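Local coordinates for protein putative methyltransferase (Porphyromonas gingivalis, PDB 3LL7) that probably acts as a methyltransferase and carries a ferredoxin-like domain and a THUMP-like domain, at residues 94-99 with 160-165; 289-294 with 327-332. All coordinates share one frame; numbering follows the deposited sequence. Where two conformers were deposited one is given.

Contact 1: residues 94-99 with 160-165; sequences GTKVVD and KTFHPD
Asp-165 takes the backbone N-H of Lys-96 at the start of strand 96-99. OD2 lies 2.8 Å from Lys-96 N, and the N-H points at it at 159°. The carboxylate uses the lone pair turned away from OD1. In return, Asp-165 N makes a weak bond, 2.9 Å long, to O of Lys-96. The hydroxyl of Thr-95 bonds to O of Arg-92.

The side chains of Lys-96 and Phe-162 pass each other in opposite directions. CD of Lys-96 sits over one ring face, 4.1 Å from the centroid of Phe-162, in a CH-pi contact. A bend at chi3 (-78°) brings NZ to the helix end. There a water accepts from Lys-96 NZ at 2.7 Å and donates to O of His-163. Direct bonds from NZ to the carbonyls of Phe-162 and His-163 are long and weak. CG2 of Val-98 packs against Phe-162 and Pro-164.

The contact joins strand 96-99 to the loop between helix 156-162 and its parallel neighbour, strand 166-173, consistent with a Rossmann-like methyltransferase fold. Asp-165 satisfies the Lys-96 N-H, while the water and the carbonyls of Phe-162 and His-163 probably favour a charged Lys-96.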
# COMPACT_ATOMS: atom_id res chain seq x y z
N GLY A 94 4.86 21.89 10.22
CA GLY A 94 5.94 22.89 10.29
C GLY A 94 7.36 22.38 10.52
O GLY A 94 8.25 23.16 10.87
N THR A 95 7.58 21.08 10.32
CA THR A 95 8.89 20.44 10.56
C THR A 95 9.76 20.42 9.28
O THR A 95 9.39 21.01 8.25
CB THR A 95 8.69 19.00 11.04
OG1 THR A 95 7.74 18.35 10.18
CG2 THR A 95 8.20 18.95 12.50
N LYS A 96 10.93 19.76 9.37
CA LYS A 96 11.88 19.60 8.28
C LYS A 96 11.94 18.13 7.87
O LYS A 96 11.97 17.25 8.73
CB LYS A 96 13.30 20.01 8.72
CG LYS A 96 13.51 21.49 9.06
CD LYS A 96 14.88 21.73 9.69
CE LYS A 96 14.93 21.31 11.16
NZ LYS A 96 16.11 21.88 11.91
N VAL A 97 11.97 17.86 6.56
CA VAL A 97 12.08 16.49 6.05
C VAL A 97 13.15 16.33 4.95
O VAL A 97 13.42 17.24 4.19
CB VAL A 97 10.71 15.95 5.52
CG1 VAL A 97 9.68 15.82 6.66
CG2 VAL A 97 10.17 16.84 4.41
N VAL A 98 13.76 15.16 4.89
CA VAL A 98 14.61 14.78 3.77
C VAL A 98 14.02 13.51 3.18
O VAL A 98 13.75 12.57 3.92
CB VAL A 98 16.08 14.53 4.22
CG1 VAL A 98 16.95 14.02 3.05
CG2 VAL A 98 16.70 15.81 4.78
N ASP A 99 13.81 13.49 1.87
CA ASP A 99 13.44 12.28 1.14
C ASP A 99 14.64 11.79 0.32
O ASP A 99 15.03 12.44 -0.65
CB ASP A 99 12.26 12.61 0.22
CG ASP A 99 11.74 11.42 -0.56
OD1 ASP A 99 12.43 10.38 -0.70
OD2 ASP A 99 10.60 11.54 -1.06
N LYS A 160 23.20 16.14 7.33
CA LYS A 160 23.54 16.24 8.76
C LYS A 160 23.44 17.66 9.30
O LYS A 160 22.94 17.86 10.41
CB LYS A 160 24.92 15.65 9.06
CG LYS A 160 24.98 14.17 8.75
CD LYS A 160 26.38 13.61 8.93
CE LYS A 160 26.41 12.18 8.42
NZ LYS A 160 27.72 11.54 8.70
N THR A 161 23.90 18.63 8.51
CA THR A 161 23.77 20.04 8.85
C THR A 161 22.32 20.50 8.93
O THR A 161 21.93 21.22 9.87
CB THR A 161 24.57 20.92 7.86
OG1 THR A 161 25.94 20.53 7.90
CG2 THR A 161 24.44 22.41 8.21
N PHE A 162 21.50 20.04 7.98
CA PHE A 162 20.08 20.33 7.95
C PHE A 162 19.40 19.86 9.23
O PHE A 162 18.51 20.54 9.75
CB PHE A 162 19.42 19.67 6.73
CG PHE A 162 18.01 20.12 6.46
CD1 PHE A 162 17.67 21.47 6.44
CD2 PHE A 162 17.01 19.18 6.17
CE1 PHE A 162 16.36 21.89 6.16
CE2 PHE A 162 15.71 19.58 5.89
CZ PHE A 162 15.37 20.93 5.89
N HIS A 163 19.84 18.70 9.73
CA HIS A 163 19.29 18.06 10.93
C HIS A 163 17.76 17.96 10.86
O HIS A 163 17.07 18.57 11.67
CB HIS A 163 19.73 18.80 12.20
CG HIS A 163 19.68 17.94 13.43
ND1 HIS A 163 18.51 17.38 13.90
CD2 HIS A 163 20.66 17.55 14.28
CE1 HIS A 163 18.77 16.67 14.98
NE2 HIS A 163 20.06 16.76 15.24
N PRO A 164 17.23 17.21 9.86
CA PRO A 164 15.77 17.17 9.68
C PRO A 164 15.04 16.47 10.83
O PRO A 164 15.64 15.66 11.55
CB PRO A 164 15.62 16.36 8.39
CG PRO A 164 16.78 15.41 8.45
CD PRO A 164 17.91 16.30 8.92
N ASP A 165 13.76 16.78 10.98
CA ASP A 165 12.92 16.09 11.96
C ASP A 165 12.70 14.67 11.46
O ASP A 165 12.72 13.73 12.25
CB ASP A 165 11.60 16.84 12.13
CG ASP A 165 11.79 18.22 12.74
OD1 ASP A 165 12.03 18.28 13.96
OD2 ASP A 165 11.70 19.24 12.01
O HOH W 1 16.43 20.28 14.01

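Contact 2: residues 289-294 with 327-332; sequences SIDKYV and TSEAYE
Tyr-293 and Ser-328 form a hydrogen-bonded antiparallel pair, next to the non-hydrogen-bonded pair Val-294 and Thr-327. Tyr-293 N gives a bond of 2.9 Å to O of Ser-328. Tyr-293 O takes two donors from opposite faces of the carbonyl plane: OG1 of Thr-327 at 2.7 Å and N of Ser-328. Thr-327 OG1 also accepts from N of Asp-291, 2.9 Å away.

Along the Tyr-293 side chain, CB touches O of Ser-328. With CG beside the backbone N (chi1 -64°), the ring extends along residues 329-331. CD2 and CE2 lie close to O of Glu-329, which meets the ring edge. CE1 is 3.6 Å from CD1 of Tyr-331. CB of Tyr-331 covers one face near CZ, and CG of Lys-292 the opposite one. At the tip, OH accepts from NZ of Lys-292 at 2.9 Å. The two tyrosine planes are 50° apart.

Glu-329 OE1 accepts from Lys-292 N, which meets it from above the carboxylate plane. It also lies 3.6 Å from Asp-291 OD1, a like-charge pair that may raise one pKa.

In this probable ferredoxin-like domain, strand 293-297 runs between strands 323-328 and 337-347. Ile-290 packs on Leu-342 and Leu-404, and Tyr-331 reaches Thr-339.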
# COMPACT_ATOMS: atom_id res chain seq x y z
N SER A 289 -18.19 -25.90 15.14
CA SER A 289 -19.52 -25.51 14.66
C SER A 289 -19.58 -24.02 14.33
O SER A 289 -18.84 -23.20 14.88
CB SER A 289 -20.60 -25.89 15.68
OG SER A 289 -20.36 -25.22 16.90
N ILE A 290 -20.48 -23.70 13.40
CA ILE A 290 -20.61 -22.33 12.92
C ILE A 290 -21.68 -21.62 13.71
O ILE A 290 -22.66 -22.24 14.14
CB ILE A 290 -20.90 -22.31 11.36
CG1 ILE A 290 -20.47 -20.98 10.70
CG2 ILE A 290 -22.35 -22.62 11.05
CD1 ILE A 290 -18.94 -20.71 10.73
N ASP A 291 -21.51 -20.32 13.90
CA ASP A 291 -22.51 -19.51 14.57
C ASP A 291 -23.20 -18.59 13.55
O ASP A 291 -22.95 -18.65 12.33
CB ASP A 291 -21.89 -18.69 15.73
CG ASP A 291 -21.61 -19.52 16.98
OD1 ASP A 291 -22.44 -20.36 17.35
OD2 ASP A 291 -20.57 -19.26 17.66
N LYS A 292 -24.06 -17.71 14.05
CA LYS A 292 -24.92 -16.88 13.21
C LYS A 292 -24.14 -15.91 12.35
O LYS A 292 -24.50 -15.68 11.20
CB LYS A 292 -25.84 -16.05 14.11
CG LYS A 292 -26.87 -15.23 13.34
CD LYS A 292 -27.88 -14.54 14.28
CE LYS A 292 -28.88 -13.74 13.46
NZ LYS A 292 -29.32 -12.54 14.23
N TYR A 293 -23.15 -15.27 12.95
CA TYR A 293 -22.32 -14.29 12.21
C TYR A 293 -20.97 -14.86 11.82
O TYR A 293 -20.33 -15.62 12.57
CB TYR A 293 -22.19 -12.99 13.05
CG TYR A 293 -23.54 -12.32 13.23
CD1 TYR A 293 -24.11 -11.57 12.20
CD2 TYR A 293 -24.27 -12.45 14.44
CE1 TYR A 293 -25.37 -10.97 12.35
CE2 TYR A 293 -25.55 -11.83 14.60
CZ TYR A 293 -26.07 -11.09 13.55
OH TYR A 293 -27.31 -10.49 13.67
N VAL A 294 -20.54 -14.51 10.61
CA VAL A 294 -19.27 -14.94 10.08
C VAL A 294 -18.43 -13.73 9.68
O VAL A 294 -18.94 -12.81 9.04
CB VAL A 294 -19.44 -15.97 8.92
CG1 VAL A 294 -18.11 -16.37 8.36
CG2 VAL A 294 -20.15 -17.21 9.47
N THR A 327 -16.36 -16.55 13.89
CA THR A 327 -17.81 -16.67 14.01
C THR A 327 -18.26 -16.30 15.44
O THR A 327 -17.49 -16.42 16.39
CB THR A 327 -18.30 -18.09 13.61
OG1 THR A 327 -19.72 -18.07 13.46
CG2 THR A 327 -17.91 -19.14 14.65
N SER A 328 -19.51 -15.86 15.56
CA SER A 328 -20.07 -15.57 16.89
C SER A 328 -21.58 -15.52 16.79
O SER A 328 -22.13 -15.30 15.71
CB SER A 328 -19.54 -14.22 17.40
OG SER A 328 -20.15 -13.15 16.67
N GLU A 329 -22.25 -15.73 17.91
CA GLU A 329 -23.68 -15.70 17.95
C GLU A 329 -24.18 -14.25 17.99
O GLU A 329 -25.23 -13.93 17.43
CB GLU A 329 -24.18 -16.55 19.14
CG GLU A 329 -25.64 -17.03 19.06
CD GLU A 329 -26.09 -17.71 17.74
OE1 GLU A 329 -25.26 -18.21 16.91
OE2 GLU A 329 -27.33 -17.77 17.56
N ALA A 330 -23.42 -13.38 18.62
CA ALA A 330 -23.80 -11.97 18.71
C ALA A 330 -23.12 -11.14 17.63
O ALA A 330 -22.02 -11.42 17.21
CB ALA A 330 -23.50 -11.41 20.11
N TYR A 331 -23.82 -10.11 17.17
CA TYR A 331 -23.32 -9.22 16.13
C TYR A 331 -22.21 -8.29 16.66
O TYR A 331 -22.41 -7.54 17.62
CB TYR A 331 -24.50 -8.43 15.54
CG TYR A 331 -24.14 -7.48 14.42
CD1 TYR A 331 -23.58 -7.94 13.22
CD2 TYR A 331 -24.38 -6.11 14.55
CE1 TYR A 331 -23.25 -7.07 12.20
CE2 TYR A 331 -24.06 -5.22 13.53
CZ TYR A 331 -23.49 -5.71 12.35
OH TYR A 331 -23.17 -4.84 11.34
N GLU A 332 -21.05 -8.40 16.03
CA GLU A 332 -20.01 -7.44 16.21
C GLU A 332 -20.24 -6.43 15.09
O GLU A 332 -20.21 -6.80 13.92
CB GLU A 332 -18.65 -8.11 16.07
CG GLU A 332 -17.50 -7.18 16.31
CD GLU A 332 -17.83 -6.19 17.41
OE1 GLU A 332 -17.79 -4.96 17.16
OE2 GLU A 332 -18.15 -6.64 18.53
O HOH W 2 -20.25 -16.94 20.20

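How the contacts relate
From the N terminus, the chain first passes the helices of residues 8-86 and enters strand 96-99. Contact 1 closes a loop of 60 residues, which includes strands 117-122 and 144-149. It ties strand 96-99 to the end of helix 156-162, just before strand 166-173 pairs in parallel with that first strand. The chain then completes the first, mixed sheet. Contact 2 opens later and closes a shorter loop of 32 residues, holding helices 299-304 and 307-314 and joining strands 293-297 and 323-328 of the second sheet. The loops follow in series, neither nested nor crossed. The centres of contact 1 and contact 2 are about 50 Å apart, on opposite sides of the chain's centre.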